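Class II aldolase/adducin domain protein (PDB 3OCR) belongs to the class II aldolase family, but its own reaction is not established and actin filament binding is only a tentative assignment. Local coordinates at residues Pro145-Gln148 against His149-Ala152; Ile235-Val238 against Glu239-Lys243; Gly195-Ser198 against Val199-Ile203; Ala208-Tyr211 against Ala212-Gln216; Ile165-Leu169 against Ser170-Arg174. One frame throughout, in Å; residues are numbered along the deposited sequence.

All five contacts are local. Contact 4 is buried, contacts 1 and 3 are partly buried, and contacts 2 and 5 lie at the surface. Contacts 1, 3 and 5 are helix starts. The side chains of Ser198 and Asp168 cap backbone N-H groups in 3 and 5; two serines meet in 1. Contacts 2 and 4 are helix turns, with a lysine-glutamine bond in 2, and a CH-pi contact and weak amide-carboxylate bond in 4. Contacts 3 and 4 share helix 199-219. Contact 1 packs on 2 and 4, and all three reach the second subunit. Within the chain contact 5 touches none of the others; contact 3 is nearest, about 14 Å between nearest atoms. Across subunits, contact 2 meets Ala166 of contact 5.

Contact 1: Pro145-Gln148 against His149-Ala152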
loop_
_atom_site.group_PDB
_atom_site.type_symbol
_atom_site.label_atom_id
_atom_site.label_comp_id
_atom_site.label_asym_id
_atom_site.label_seq_id
_atom_site.Cartn_x
_atom_site.Cartn_y
_atom_site.Cartn_z
ATOM N N PRO A 145 -9.576 -4.919 21.579
ATOM C CA PRO A 145 -8.471 -5.668 22.196
ATOM C C PRO A 145 -8.205 -7.028 21.478
ATOM O O PRO A 145 -8.527 -8.088 22.005
ATOM C CB PRO A 145 -8.951 -5.857 23.632
ATOM C CG PRO A 145 -10.448 -5.950 23.539
ATOM C CD PRO A 145 -10.856 -5.147 22.288
ATOM N N ILE A 146 -7.643 -6.986 20.279
ATOM C CA ILE A 146 -7.555 -8.218 19.440
ATOM C C ILE A 146 -6.144 -8.516 18.955
ATOM O O ILE A 146 -5.923 -9.449 18.170
ATOM C CB ILE A 146 -8.542 -8.190 18.230
ATOM C CG1 ILE A 146 -8.466 -6.865 17.455
ATOM C CG2 ILE A 146 -9.975 -8.370 18.718
ATOM C CD1 ILE A 146 -7.302 -6.780 16.496
ATOM N N SER A 147 -5.196 -7.721 19.415
ATOM C CA SER A 147 -3.799 -7.925 19.071
ATOM C C SER A 147 -2.928 -7.517 20.249
ATOM O O SER A 147 -3.333 -6.709 21.076
ATOM C CB SER A 147 -3.416 -7.121 17.827
ATOM O OG SER A 147 -3.398 -5.703 18.084
ATOM N N GLN A 148 -1.710 -8.048 20.334
ATOM C CA GLN A 148 -0.789 -7.601 21.385
ATOM C C GLN A 148 -0.638 -6.072 21.383
ATOM O O GLN A 148 -0.579 -5.427 22.432
ATOM C CB GLN A 148 0.571 -8.244 21.207
ATOM C CG GLN A 148 1.574 -7.826 22.263
ATOM C CD GLN A 148 2.692 -8.828 22.401
ATOM O OE1 GLN A 148 3.841 -8.560 21.994
ATOM N NE2 GLN A 148 2.373 -9.996 22.957
ATOM N N HIS A 149 -0.568 -5.510 20.185
ATOM C CA HIS A 149 -0.367 -4.078 19.992
ATOM C C HIS A 149 -1.532 -3.222 20.511
ATOM O O HIS A 149 -1.307 -2.195 21.156
ATOM C CB HIS A 149 -0.092 -3.802 18.510
ATOM C CG HIS A 149 1.098 -4.543 17.997
ATOM N ND1 HIS A 149 1.105 -5.917 17.838
ATOM C CD2 HIS A 149 2.333 -4.115 17.649
ATOM C CE1 HIS A 149 2.292 -6.296 17.395
ATOM N NE2 HIS A 149 3.053 -5.225 17.269
ATOM N N SER A 150 -2.770 -3.641 20.240
ATOM C CA SER A 150 -3.928 -2.912 20.745
ATOM C C SER A 150 -4.174 -3.164 22.241
ATOM O O SER A 150 -4.597 -2.244 22.955
ATOM C CB SER A 150 -5.192 -3.254 19.952
ATOM O OG SER A 150 -5.459 -4.635 20.011
ATOM N N ILE A 151 -3.936 -4.405 22.695
ATOM C CA ILE A 151 -4.232 -4.820 24.081
ATOM C C ILE A 151 -3.312 -4.064 25.041
ATOM O O ILE A 151 -3.709 -3.718 26.157
ATOM C CB ILE A 151 -4.143 -6.382 24.244
ATOM C CG1 ILE A 151 -5.243 -7.063 23.447
ATOM C CG2 ILE A 151 -4.208 -6.848 25.714
ATOM C CD1 ILE A 151 -5.008 -8.602 23.198
ATOM N N ALA A 152 -2.099 -3.754 24.578
ATOM C CA ALA A 152 -1.172 -2.933 25.336
ATOM C C ALA A 152 -1.719 -1.522 25.678
ATOM O O ALA A 152 -1.288 -0.903 26.659
ATOM C CB ALA A 152 0.180 -2.834 24.571
HETATM O O HOH W 1 0.290 -8.656 18.128
#
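Ile151 turns back on the loop and meets Ser147. Its N donates to Ser147 O at 2.9 Å. CB, CG1 and CD1 of Ile151 gather round that same oxygen, and CG1 also lies 3.9 Å from Pro145 CB. Ser147 holds the N-cap position of the short helix 148-151. Its N gives a bent bond to Ser150 OG at 3.2 Å, and the two hydroxyl oxygens, Ser147 OG and Ser150 OG, are 3.0 Å apart. Ser150 OG is also bonded to Leu144 O. The side chain of Gln148 does little here beyond CB. Gln148 points its chain outward (chi1 -180°), and NE2 bonds to Tyr162 OH of the second subunit. Its carbonyl oxygen, Gln148 O, accepts from Ala152 N at 3.1 Å. A water sits in the plane of the His149 ring, 2.9 Å from His149 ND1, and makes a weak bond with Gln148 N. His149 NE2 bonds to Asp52 of the second subunit, and the ring meets Tyr211 edge-to-face. The serines thus tie loop to helix within the chain, while the polar ends of Gln148 and His149 serve the subunit interface.

Contact 2: Ile235-Val238 against Glu239-Lys243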
loop_
_atom_site.group_PDB
_atom_site.type_symbol
_atom_site.label_atom_id
_atom_site.label_comp_id
_atom_site.label_asym_id
_atom_site.label_seq_id
_atom_site.Cartn_x
_atom_site.Cartn_y
_atom_site.Cartn_z
ATOM N N ILE A 235 -6.055 -9.809 28.972
ATOM C CA ILE A 235 -6.014 -8.355 28.738
ATOM C C ILE A 235 -5.431 -7.684 29.987
ATOM O O ILE A 235 -4.470 -6.898 29.889
ATOM C CB ILE A 235 -7.438 -7.776 28.416
ATOM C CG1 ILE A 235 -8.077 -8.462 27.196
ATOM C CG2 ILE A 235 -7.437 -6.234 28.301
ATOM C CD1 ILE A 235 -7.238 -8.478 26.029
ATOM N N ALA A 236 -5.989 -8.040 31.142
ATOM C CA ALA A 236 -5.525 -7.526 32.454
ATOM C C ALA A 236 -4.035 -7.728 32.709
ATOM O O ALA A 236 -3.357 -6.799 33.149
ATOM C CB ALA A 236 -6.315 -8.127 33.577
ATOM N N LYS A 237 -3.547 -8.931 32.420
ATOM C CA LYS A 237 -2.116 -9.241 32.477
ATOM C C LYS A 237 -1.282 -8.301 31.593
ATOM O O LYS A 237 -0.259 -7.785 32.030
ATOM C CB LYS A 237 -1.862 -10.724 32.128
ATOM C CG LYS A 237 -0.370 -11.179 32.187
ATOM C CD LYS A 237 -0.188 -12.689 32.540
ATOM C CE LYS A 237 1.135 -13.320 31.971
ATOM N NZ LYS A 237 1.273 -13.339 30.415
ATOM N N VAL A 238 -1.712 -8.086 30.353
ATOM C CA VAL A 238 -0.969 -7.213 29.452
ATOM C C VAL A 238 -0.957 -5.774 29.976
ATOM O O VAL A 238 0.060 -5.053 29.837
ATOM C CB VAL A 238 -1.480 -7.313 28.005
ATOM C CG1 VAL A 238 -0.791 -6.260 27.095
ATOM C CG2 VAL A 238 -1.224 -8.726 27.459
ATOM N N GLU A 239 -2.074 -5.374 30.594
ATOM C CA GLU A 239 -2.204 -4.058 31.223
ATOM C C GLU A 239 -1.145 -3.899 32.307
ATOM O O GLU A 239 -0.523 -2.853 32.409
ATOM C CB GLU A 239 -3.593 -3.855 31.850
ATOM C CG GLU A 239 -4.738 -3.747 30.862
ATOM C CD GLU A 239 -6.052 -3.309 31.510
ATOM O OE1 GLU A 239 -6.039 -2.782 32.644
ATOM O OE2 GLU A 239 -7.105 -3.481 30.867
ATOM N N GLU A 240 -0.948 -4.947 33.108
ATOM C CA GLU A 240 0.056 -4.922 34.169
ATOM C C GLU A 240 1.469 -4.916 33.570
ATOM O O GLU A 240 2.318 -4.137 33.992
ATOM C CB GLU A 240 -0.159 -6.086 35.139
ATOM C CG GLU A 240 0.606 -5.965 36.454
ATOM C CD GLU A 240 0.241 -4.736 37.276
ATOM O OE1 GLU A 240 -0.863 -4.166 37.068
ATOM O OE2 GLU A 240 1.060 -4.350 38.143
ATOM N N GLN A 241 1.688 -5.756 32.562
ATOM C CA GLN A 241 2.951 -5.812 31.811
ATOM C C GLN A 241 3.338 -4.475 31.162
ATOM O O GLN A 241 4.519 -4.123 31.111
ATOM C CB GLN A 241 2.878 -6.925 30.750
ATOM C CG GLN A 241 3.051 -8.351 31.323
ATOM C CD GLN A 241 2.462 -9.472 30.453
ATOM O OE1 GLN A 241 2.620 -10.653 30.773
ATOM N NE2 GLN A 241 1.774 -9.107 29.367
ATOM N N ALA A 242 2.341 -3.737 30.664
ATOM C CA ALA A 242 2.582 -2.419 30.059
ATOM C C ALA A 242 2.608 -1.275 31.083
ATOM O O ALA A 242 3.169 -0.226 30.795
ATOM C CB ALA A 242 1.572 -2.131 28.938
ATOM N N LYS A 243 1.994 -1.486 32.254
ATOM C CA LYS A 243 1.962 -0.506 33.370
ATOM C C LYS A 243 3.349 -0.255 33.969
ATOM O O LYS A 243 3.638 0.833 34.462
ATOM C CB LYS A 243 0.956 -0.932 34.454
ATOM C CG LYS A 243 1.236 -0.442 35.879
ATOM C CD LYS A 243 0.028 -0.688 36.784
ATOM C CE LYS A 243 0.425 -1.315 38.125
ATOM N NZ LYS A 243 1.217 -0.418 39.023
#
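Lys237 NZ donates to Gln241 OE1 at 3.0 Å, one helical turn on. NZ lies a little out of the plane of the amide carbonyl, by 17°. The lysine leaves the helix with CG anti to the backbone N (chi1 -179°) and bends at its last torsion, which turns NZ back to the glutamine oxygen. The same oxygen lies alongside the chain, 3.3 Å from Lys237 CG. NZ has a stronger partner in Glu163 O of the second subunit, so this pair is part of an interface. Behind it runs the regular helix bonding. Gln241 N meets Lys237 O at 2.9 Å, in the carbonyl plane and almost straight. Ala242 N reaches Val238 O at 2.8 Å, and the amides of Glu239 and Glu240 bond in the same way to the carbonyls of Ile235 and Ala236. Further out, the contacts are by packing. The amide nitrogen of Gln241, NE2, rests 3.6 Å from Val238 CG2. On another flank, Glu239 OE2 comes 3.8 Å from Ile235 CG2, while its hydrogen bond goes to Ser154 OG. All of this lies on helix 232-243, at the surface of the chain. Ile235 and Val238 pack on Ile151 of helix 148-151, Ile235 also touches Pro145 in the loop before it, and Val238 and Gln241 touch Gly164 and Ile165 of the second subunit.

Contact 3: Gly195-Ser198 against Val199-Ile203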
loop_
_atom_site.group_PDB
_atom_site.type_symbol
_atom_site.label_atom_id
_atom_site.label_comp_id
_atom_site.label_asym_id
_atom_site.label_seq_id
_atom_site.Cartn_x
_atom_site.Cartn_y
_atom_site.Cartn_z
ATOM N N GLY A 195 0.104 12.230 23.997
ATOM C CA GLY A 195 0.926 13.133 24.775
ATOM C C GLY A 195 2.108 12.344 25.289
ATOM O O GLY A 195 2.103 11.114 25.205
ATOM N N GLY A 196 3.109 13.038 25.831
ATOM C CA GLY A 196 4.250 12.374 26.462
ATOM C C GLY A 196 5.030 13.319 27.336
ATOM O O GLY A 196 4.873 14.545 27.234
ATOM N N VAL A 197 5.859 12.747 28.205
ATOM C CA VAL A 197 6.696 13.502 29.127
ATOM C C VAL A 197 7.896 14.052 28.347
ATOM O O VAL A 197 8.700 14.820 28.871
ATOM C CB VAL A 197 7.173 12.627 30.314
ATOM C CG1 VAL A 197 5.966 12.035 31.082
ATOM C CG2 VAL A 197 8.105 11.520 29.836
ATOM N N SER A 198 7.998 13.633 27.083
ATOM C CA SER A 198 9.054 14.089 26.181
ATOM C C SER A 198 8.527 13.846 24.776
ATOM O O SER A 198 7.527 13.144 24.605
ATOM C CB SER A 198 10.324 13.267 26.407
ATOM O OG SER A 198 10.102 11.901 26.082
ATOM N N VAL A 199 9.193 14.419 23.781
ATOM C CA VAL A 199 8.909 14.138 22.373
ATOM C C VAL A 199 9.075 12.627 22.101
ATOM O O VAL A 199 8.247 12.008 21.438
ATOM C CB VAL A 199 9.841 14.975 21.437
ATOM C CG1 VAL A 199 9.754 14.487 19.986
ATOM C CG2 VAL A 199 9.501 16.472 21.535
ATOM N N GLU A 200 10.114 12.037 22.676
ATOM C CA GLU A 200 10.418 10.612 22.482
ATOM C C GLU A 200 9.271 9.734 23.006
ATOM O O GLU A 200 8.830 8.795 22.340
ATOM C CB GLU A 200 11.718 10.235 23.172
ATOM C CG GLU A 200 12.946 11.100 22.767
ATOM C CD GLU A 200 13.229 12.247 23.729
ATOM O OE1 GLU A 200 12.391 13.165 23.860
ATOM O OE2 GLU A 200 14.316 12.243 24.335
ATOM N N HIS A 201 8.812 10.040 24.207
ATOM C CA HIS A 201 7.710 9.276 24.806
ATOM C C HIS A 201 6.408 9.382 23.973
ATOM O O HIS A 201 5.726 8.367 23.730
ATOM C CB HIS A 201 7.511 9.737 26.262
ATOM C CG HIS A 201 6.362 9.066 26.954
ATOM N ND1 HIS A 201 5.596 9.703 27.906
ATOM C CD2 HIS A 201 5.841 7.821 26.821
ATOM C CE1 HIS A 201 4.649 8.877 28.333
ATOM N NE2 HIS A 201 4.773 7.730 27.681
ATOM N N ALA A 202 6.060 10.607 23.559
ATOM C CA ALA A 202 4.884 10.863 22.737
ATOM C C ALA A 202 4.958 10.122 21.407
ATOM O O ALA A 202 3.984 9.529 20.955
ATOM C CB ALA A 202 4.678 12.398 22.518
ATOM N N ILE A 203 6.131 10.154 20.788
ATOM C CA ILE A 203 6.316 9.501 19.519
ATOM C C ILE A 203 6.249 7.977 19.640
ATOM O O ILE A 203 5.752 7.313 18.714
ATOM C CB ILE A 203 7.684 9.930 18.878
ATOM C CG1 ILE A 203 7.539 11.297 18.198
ATOM C CG2 ILE A 203 8.156 8.881 17.901
ATOM C CD1 ILE A 203 6.625 11.355 16.931
#
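Gly196 and Ala202 come close where strand 191-196 gives way to helix 199-219, their CA atoms 4.1 Å apart. Gly196 is fully extended, and Val197 and Ser198 make the turn into the helix. Gly196 has no side chain, and the place where one would point is taken by Ala202 N. Ala202 N donates to Ser198 O at 3.1 Å, the first bond of the helix. Ser198 is the N-cap. With chi1 at 64° its OG folds back over the helix start and accepts from His201 N at 2.9 Å, with an N-H...O angle of 164°. Glu200 bends back over the same serine, its OE1 3.3 Å from Ser198 CB. His201 points its ring back at the strand end. Val197 N donates to His201 ND1 at 3.1 Å, close to the ring plane and nearly straight. Val197 CG2 leans on the same ring atom at 3.6 Å. Ala202 CB packs near Gly196 N. Beyond the contact, Gly196 pairs with Ala124 and Gly195 with Ser183, which holds the strand end on both sides. Val199 and Ala202 rest on strand 124-128, Val199 and Glu200 also meet helix 251-265 at Trp257, and helix 29-47 lies against Val199 and Glu200.

Contact 4: Ala208-Tyr211 against Ala212-Gln216; sequences ALEY and ACNIQ
Tyr211 and Ile215 stand one turn apart in the second half of helix 199-219, in a largely buried part of the aldolase/adducin fold. The i to i+4 pattern is regular. Asn214 N meets Glu210 O at 2.9 Å, and Ile215 N meets Tyr211 O at 3.1 Å. The Ala212 and Cys213 amides pair likewise with Ala208 and Leu209. Glu210 starts out trans (chi1 170°) and bends at chi2, which brings OE2 toward the Asn214 amide. Their bond is weak, with Asn214 ND2 3.2 Å from Glu210 OE2 and the two planes 65° apart. Both groups have stronger partners: Glu210 OE1 bonds to Thr130 OG1, and Asn214 ND2 bonds to Asp132 OD2. Asn214 ND2 thus has two carboxylate partners, and the bond to Glu210 is the weak one. Cys213 packs on helix 131-137. Tyr211 OH bonds to His129 O of the second subunit, which anchors the far end of the ring at the interface. Two helix neighbours line the near part of the ring. Asn214 OD1 lies at the ring edge, in plane, 3.4 Å from Tyr211 CD1. Over one face, Ile215 makes a CH-pi contact, with CD1 4.0 Å from the centroid and displaced toward the rim.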
loop_
_atom_site.group_PDB
_atom_site.type_symbol
_atom_site.label_atom_id
_atom_site.label_comp_id
_atom_site.label_asym_id
_atom_site.label_seq_id
_atom_site.Cartn_x
_atom_site.Cartn_y
_atom_site.Cartn_z
ATOM N N ALA A 208 3.161 3.192 18.172
ATOM C CA ALA A 208 2.478 1.970 18.576
ATOM C C ALA A 208 0.998 2.013 18.295
ATOM O O ALA A 208 0.422 1.001 17.889
ATOM C CB ALA A 208 2.713 1.661 20.056
ATOM N N LEU A 209 0.377 3.173 18.517
ATOM C CA LEU A 209 -1.060 3.313 18.343
ATOM C C LEU A 209 -1.412 3.214 16.854
ATOM O O LEU A 209 -2.408 2.590 16.490
ATOM C CB LEU A 209 -1.564 4.638 18.926
ATOM C CG LEU A 209 -3.092 4.833 18.934
ATOM C CD1 LEU A 209 -3.798 3.683 19.696
ATOM C CD2 LEU A 209 -3.503 6.232 19.464
ATOM N N GLU A 210 -0.587 3.832 16.015
ATOM C CA GLU A 210 -0.817 3.873 14.585
ATOM C C GLU A 210 -0.724 2.430 14.049
ATOM O O GLU A 210 -1.584 1.984 13.255
ATOM C CB GLU A 210 0.280 4.729 13.906
ATOM C CG GLU A 210 0.242 4.610 12.379
ATOM C CD GLU A 210 -1.043 5.160 11.774
ATOM O OE1 GLU A 210 -1.640 6.104 12.374
ATOM O OE2 GLU A 210 -1.445 4.647 10.698
ATOM N N TYR A 211 0.272 1.685 14.521
ATOM C CA TYR A 211 0.374 0.277 14.134
ATOM C C TYR A 211 -0.818 -0.556 14.619
ATOM O O TYR A 211 -1.332 -1.387 13.880
ATOM C CB TYR A 211 1.661 -0.350 14.619
ATOM C CG TYR A 211 2.055 -1.594 13.800
ATOM C CD1 TYR A 211 1.894 -1.625 12.403
ATOM C CD2 TYR A 211 2.590 -2.716 14.414
ATOM C CE1 TYR A 211 2.267 -2.759 11.647
ATOM C CE2 TYR A 211 2.973 -3.843 13.674
ATOM C CZ TYR A 211 2.819 -3.855 12.299
ATOM O OH TYR A 211 3.190 -4.969 11.580
ATOM N N ALA A 212 -1.208 -0.368 15.866
ATOM C CA ALA A 212 -2.406 -1.071 16.384
ATOM C C ALA A 212 -3.593 -0.803 15.461
ATOM O O ALA A 212 -4.320 -1.727 15.119
ATOM C CB ALA A 212 -2.706 -0.656 17.825
ATOM N N CYS A 213 -3.771 0.443 15.017
ATOM C CA CYS A 213 -4.849 0.741 14.090
ATOM C C CYS A 213 -4.684 0.069 12.727
ATOM O O CYS A 213 -5.660 -0.442 12.222
ATOM C CB CYS A 213 -5.097 2.244 13.904
ATOM S SG CYS A 213 -5.525 3.139 15.415
ATOM N N ASN A 214 -3.482 0.095 12.130
ATOM C CA ASN A 214 -3.244 -0.633 10.881
ATOM C C ASN A 214 -3.743 -2.094 10.961
ATOM O O ASN A 214 -4.371 -2.641 10.032
ATOM C CB ASN A 214 -1.739 -0.729 10.560
ATOM C CG ASN A 214 -1.045 0.617 10.355
ATOM O OD1 ASN A 214 0.156 0.733 10.653
ATOM N ND2 ASN A 214 -1.736 1.598 9.764
ATOM N N ILE A 215 -3.396 -2.734 12.060
ATOM C CA ILE A 215 -3.622 -4.121 12.244
ATOM C C ILE A 215 -5.147 -4.303 12.392
ATOM O O ILE A 215 -5.705 -5.260 11.862
ATOM C CB ILE A 215 -2.930 -4.628 13.558
ATOM C CG1 ILE A 215 -1.420 -4.780 13.381
ATOM C CG2 ILE A 215 -3.566 -5.946 14.011
ATOM C CD1 ILE A 215 -0.664 -4.729 14.732
ATOM N N GLN A 216 -5.804 -3.386 13.087
ATOM C CA GLN A 216 -7.287 -3.557 13.341
ATOM C C GLN A 216 -8.105 -3.548 12.039
ATOM O O GLN A 216 -9.073 -4.314 11.877
ATOM C CB GLN A 216 -7.835 -2.422 14.184
ATOM C CG GLN A 216 -9.432 -2.599 14.445
ATOM C CD GLN A 216 -9.918 -1.750 15.609
ATOM O OE1 GLN A 216 -9.289 -1.716 16.668
ATOM N NE2 GLN A 216 -11.026 -1.056 15.422
#

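Contact 5: Ile165-Leu169 against Ser170-Arg174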
loop_
_atom_site.group_PDB
_atom_site.type_symbol
_atom_site.label_atom_id
_atom_site.label_comp_id
_atom_site.label_asym_id
_atom_site.label_seq_id
_atom_site.Cartn_x
_atom_site.Cartn_y
_atom_site.Cartn_z
ATOM N N ILE A 165 -14.823 21.392 13.396
ATOM C CA ILE A 165 -13.422 21.739 13.103
ATOM C C ILE A 165 -12.833 22.639 14.196
ATOM O O ILE A 165 -11.806 22.309 14.779
ATOM C CB ILE A 165 -13.269 22.369 11.689
ATOM C CG1 ILE A 165 -13.712 21.366 10.610
ATOM C CG2 ILE A 165 -11.815 22.831 11.449
ATOM C CD1 ILE A 165 -13.891 21.964 9.200
ATOM N N ALA A 166 -13.497 23.757 14.472
ATOM C CA ALA A 166 -13.016 24.729 15.448
ATOM C C ALA A 166 -13.326 24.248 16.852
ATOM O O ALA A 166 -14.393 23.689 17.118
ATOM C CB ALA A 166 -13.639 26.115 15.210
ATOM N N LEU A 167 -12.369 24.466 17.744
ATOM C CA LEU A 167 -12.490 24.040 19.118
ATOM C C LEU A 167 -12.892 25.252 19.979
ATOM O O LEU A 167 -12.044 26.052 20.374
ATOM C CB LEU A 167 -11.158 23.427 19.555
ATOM C CG LEU A 167 -10.937 22.828 20.947
ATOM C CD1 LEU A 167 -11.968 21.780 21.303
ATOM C CD2 LEU A 167 -9.547 22.225 20.995
ATOM N N ASP A 168 -14.196 25.400 20.220
ATOM C CA ASP A 168 -14.689 26.478 21.075
ATOM C C ASP A 168 -14.512 26.096 22.538
ATOM O O ASP A 168 -14.158 24.957 22.854
ATOM C CB ASP A 168 -16.142 26.915 20.742
ATOM C CG ASP A 168 -17.227 25.903 21.186
ATOM O OD1 ASP A 168 -17.131 25.283 22.277
ATOM O OD2 ASP A 168 -18.220 25.760 20.432
ATOM N N LEU A 169 -14.754 27.067 23.407
ATOM C CA LEU A 169 -14.533 26.953 24.839
ATOM C C LEU A 169 -15.296 25.795 25.467
ATOM O O LEU A 169 -14.747 25.069 26.287
ATOM C CB LEU A 169 -14.952 28.262 25.504
ATOM C CG LEU A 169 -14.458 28.550 26.917
ATOM C CD1 LEU A 169 -12.931 28.689 26.964
ATOM C CD2 LEU A 169 -15.146 29.812 27.379
ATOM N N SER A 170 -16.559 25.640 25.078
ATOM C CA SER A 170 -17.396 24.538 25.540
ATOM C C SER A 170 -16.735 23.184 25.218
ATOM O O SER A 170 -16.637 22.318 26.090
ATOM C CB SER A 170 -18.778 24.634 24.895
ATOM O OG SER A 170 -19.798 24.263 25.801
ATOM N N GLU A 171 -16.263 23.020 23.980
ATOM C CA GLU A 171 -15.549 21.806 23.598
ATOM C C GLU A 171 -14.162 21.676 24.235
ATOM O O GLU A 171 -13.771 20.569 24.584
ATOM C CB GLU A 171 -15.432 21.643 22.076
ATOM C CG GLU A 171 -14.985 20.207 21.692
ATOM C CD GLU A 171 -14.590 20.034 20.237
ATOM O OE1 GLU A 171 -14.777 20.989 19.428
ATOM O OE2 GLU A 171 -14.078 18.929 19.911
ATOM N N ARG A 172 -13.416 22.780 24.354
ATOM C CA ARG A 172 -12.105 22.754 25.022
ATOM C C ARG A 172 -12.217 22.135 26.427
ATOM O O ARG A 172 -11.378 21.337 26.824
ATOM C CB ARG A 172 -11.533 24.158 25.194
ATOM C CG ARG A 172 -10.627 24.725 24.103
ATOM C CD ARG A 172 -10.217 26.152 24.571
ATOM N NE ARG A 172 -9.791 27.066 23.511
ATOM C CZ ARG A 172 -10.596 27.918 22.869
ATOM N NH1 ARG A 172 -11.891 27.969 23.151
ATOM N NH2 ARG A 172 -10.104 28.712 21.923
ATOM N N GLU A 173 -13.252 22.528 27.165
ATOM C CA GLU A 173 -13.492 22.009 28.509
ATOM C C GLU A 173 -13.715 20.493 28.467
ATOM O O GLU A 173 -13.118 19.753 29.254
ATOM C CB GLU A 173 -14.699 22.693 29.171
ATOM C CG GLU A 173 -14.631 24.215 29.280
ATOM C CD GLU A 173 -16.027 24.890 29.350
ATOM O OE1 GLU A 173 -17.069 24.201 29.209
ATOM O OE2 GLU A 173 -16.088 26.124 29.541
ATOM N N ARG A 174 -14.571 20.042 27.547
ATOM C CA ARG A 174 -14.905 18.624 27.420
ATOM C C ARG A 174 -13.694 17.802 26.993
ATOM O O ARG A 174 -13.519 16.666 27.449
ATOM C CB ARG A 174 -16.071 18.426 26.448
ATOM C CG ARG A 174 -17.458 18.638 27.076
ATOM C CD ARG A 174 -18.577 18.229 26.112
ATOM N NE ARG A 174 -18.722 19.204 25.025
ATOM C CZ ARG A 174 -19.693 20.105 24.925
ATOM N NH1 ARG A 174 -20.661 20.177 25.840
ATOM N NH2 ARG A 174 -19.701 20.940 23.894
HETATM O O HOH W 2 -16.457 23.310 19.443
#
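Asp168 is the N-cap of helix 169-179, and its side chain makes the capping bond to Glu171 N. Its OD1 accepts from Glu171 N at 3.0 Å, in a nearly straight bond. A chi1 of 73° turns the carboxylate toward the helix amides. The negative group faces the helix N-terminus, which would favour its charged form. Backbone bonds follow: Arg172 N to Asp168 O at 2.7 Å, and Glu173 N to Leu169 O at 3.1 Å. A water carries the reverse link. It accepts from Asp168 N at 3.2 Å and appears to donate to Glu171 OE1, so Glu171, three residues after the N-cap, reaches back to the Asp168 amide through solvent. Glu171 OE2 has its own bond to His160 NE2. Ala166 makes weak hydrogen bonds to Lys237 and Gln241 of the third subunit. Packing gathers on Leu167, whose CG lies 3.7 Å from Arg172 CG. Leu167 and Arg172 together lean on helix 110-118. The arginine chain is extended from CG to NE, and its guanidinium lies against the loop. Leu167 O stands above one face, 3.3 Å from the plane and toward the rim. Leu167 CD1 sits above the plane of the Glu171 carboxylate, 3.3 Å from Glu171 CD.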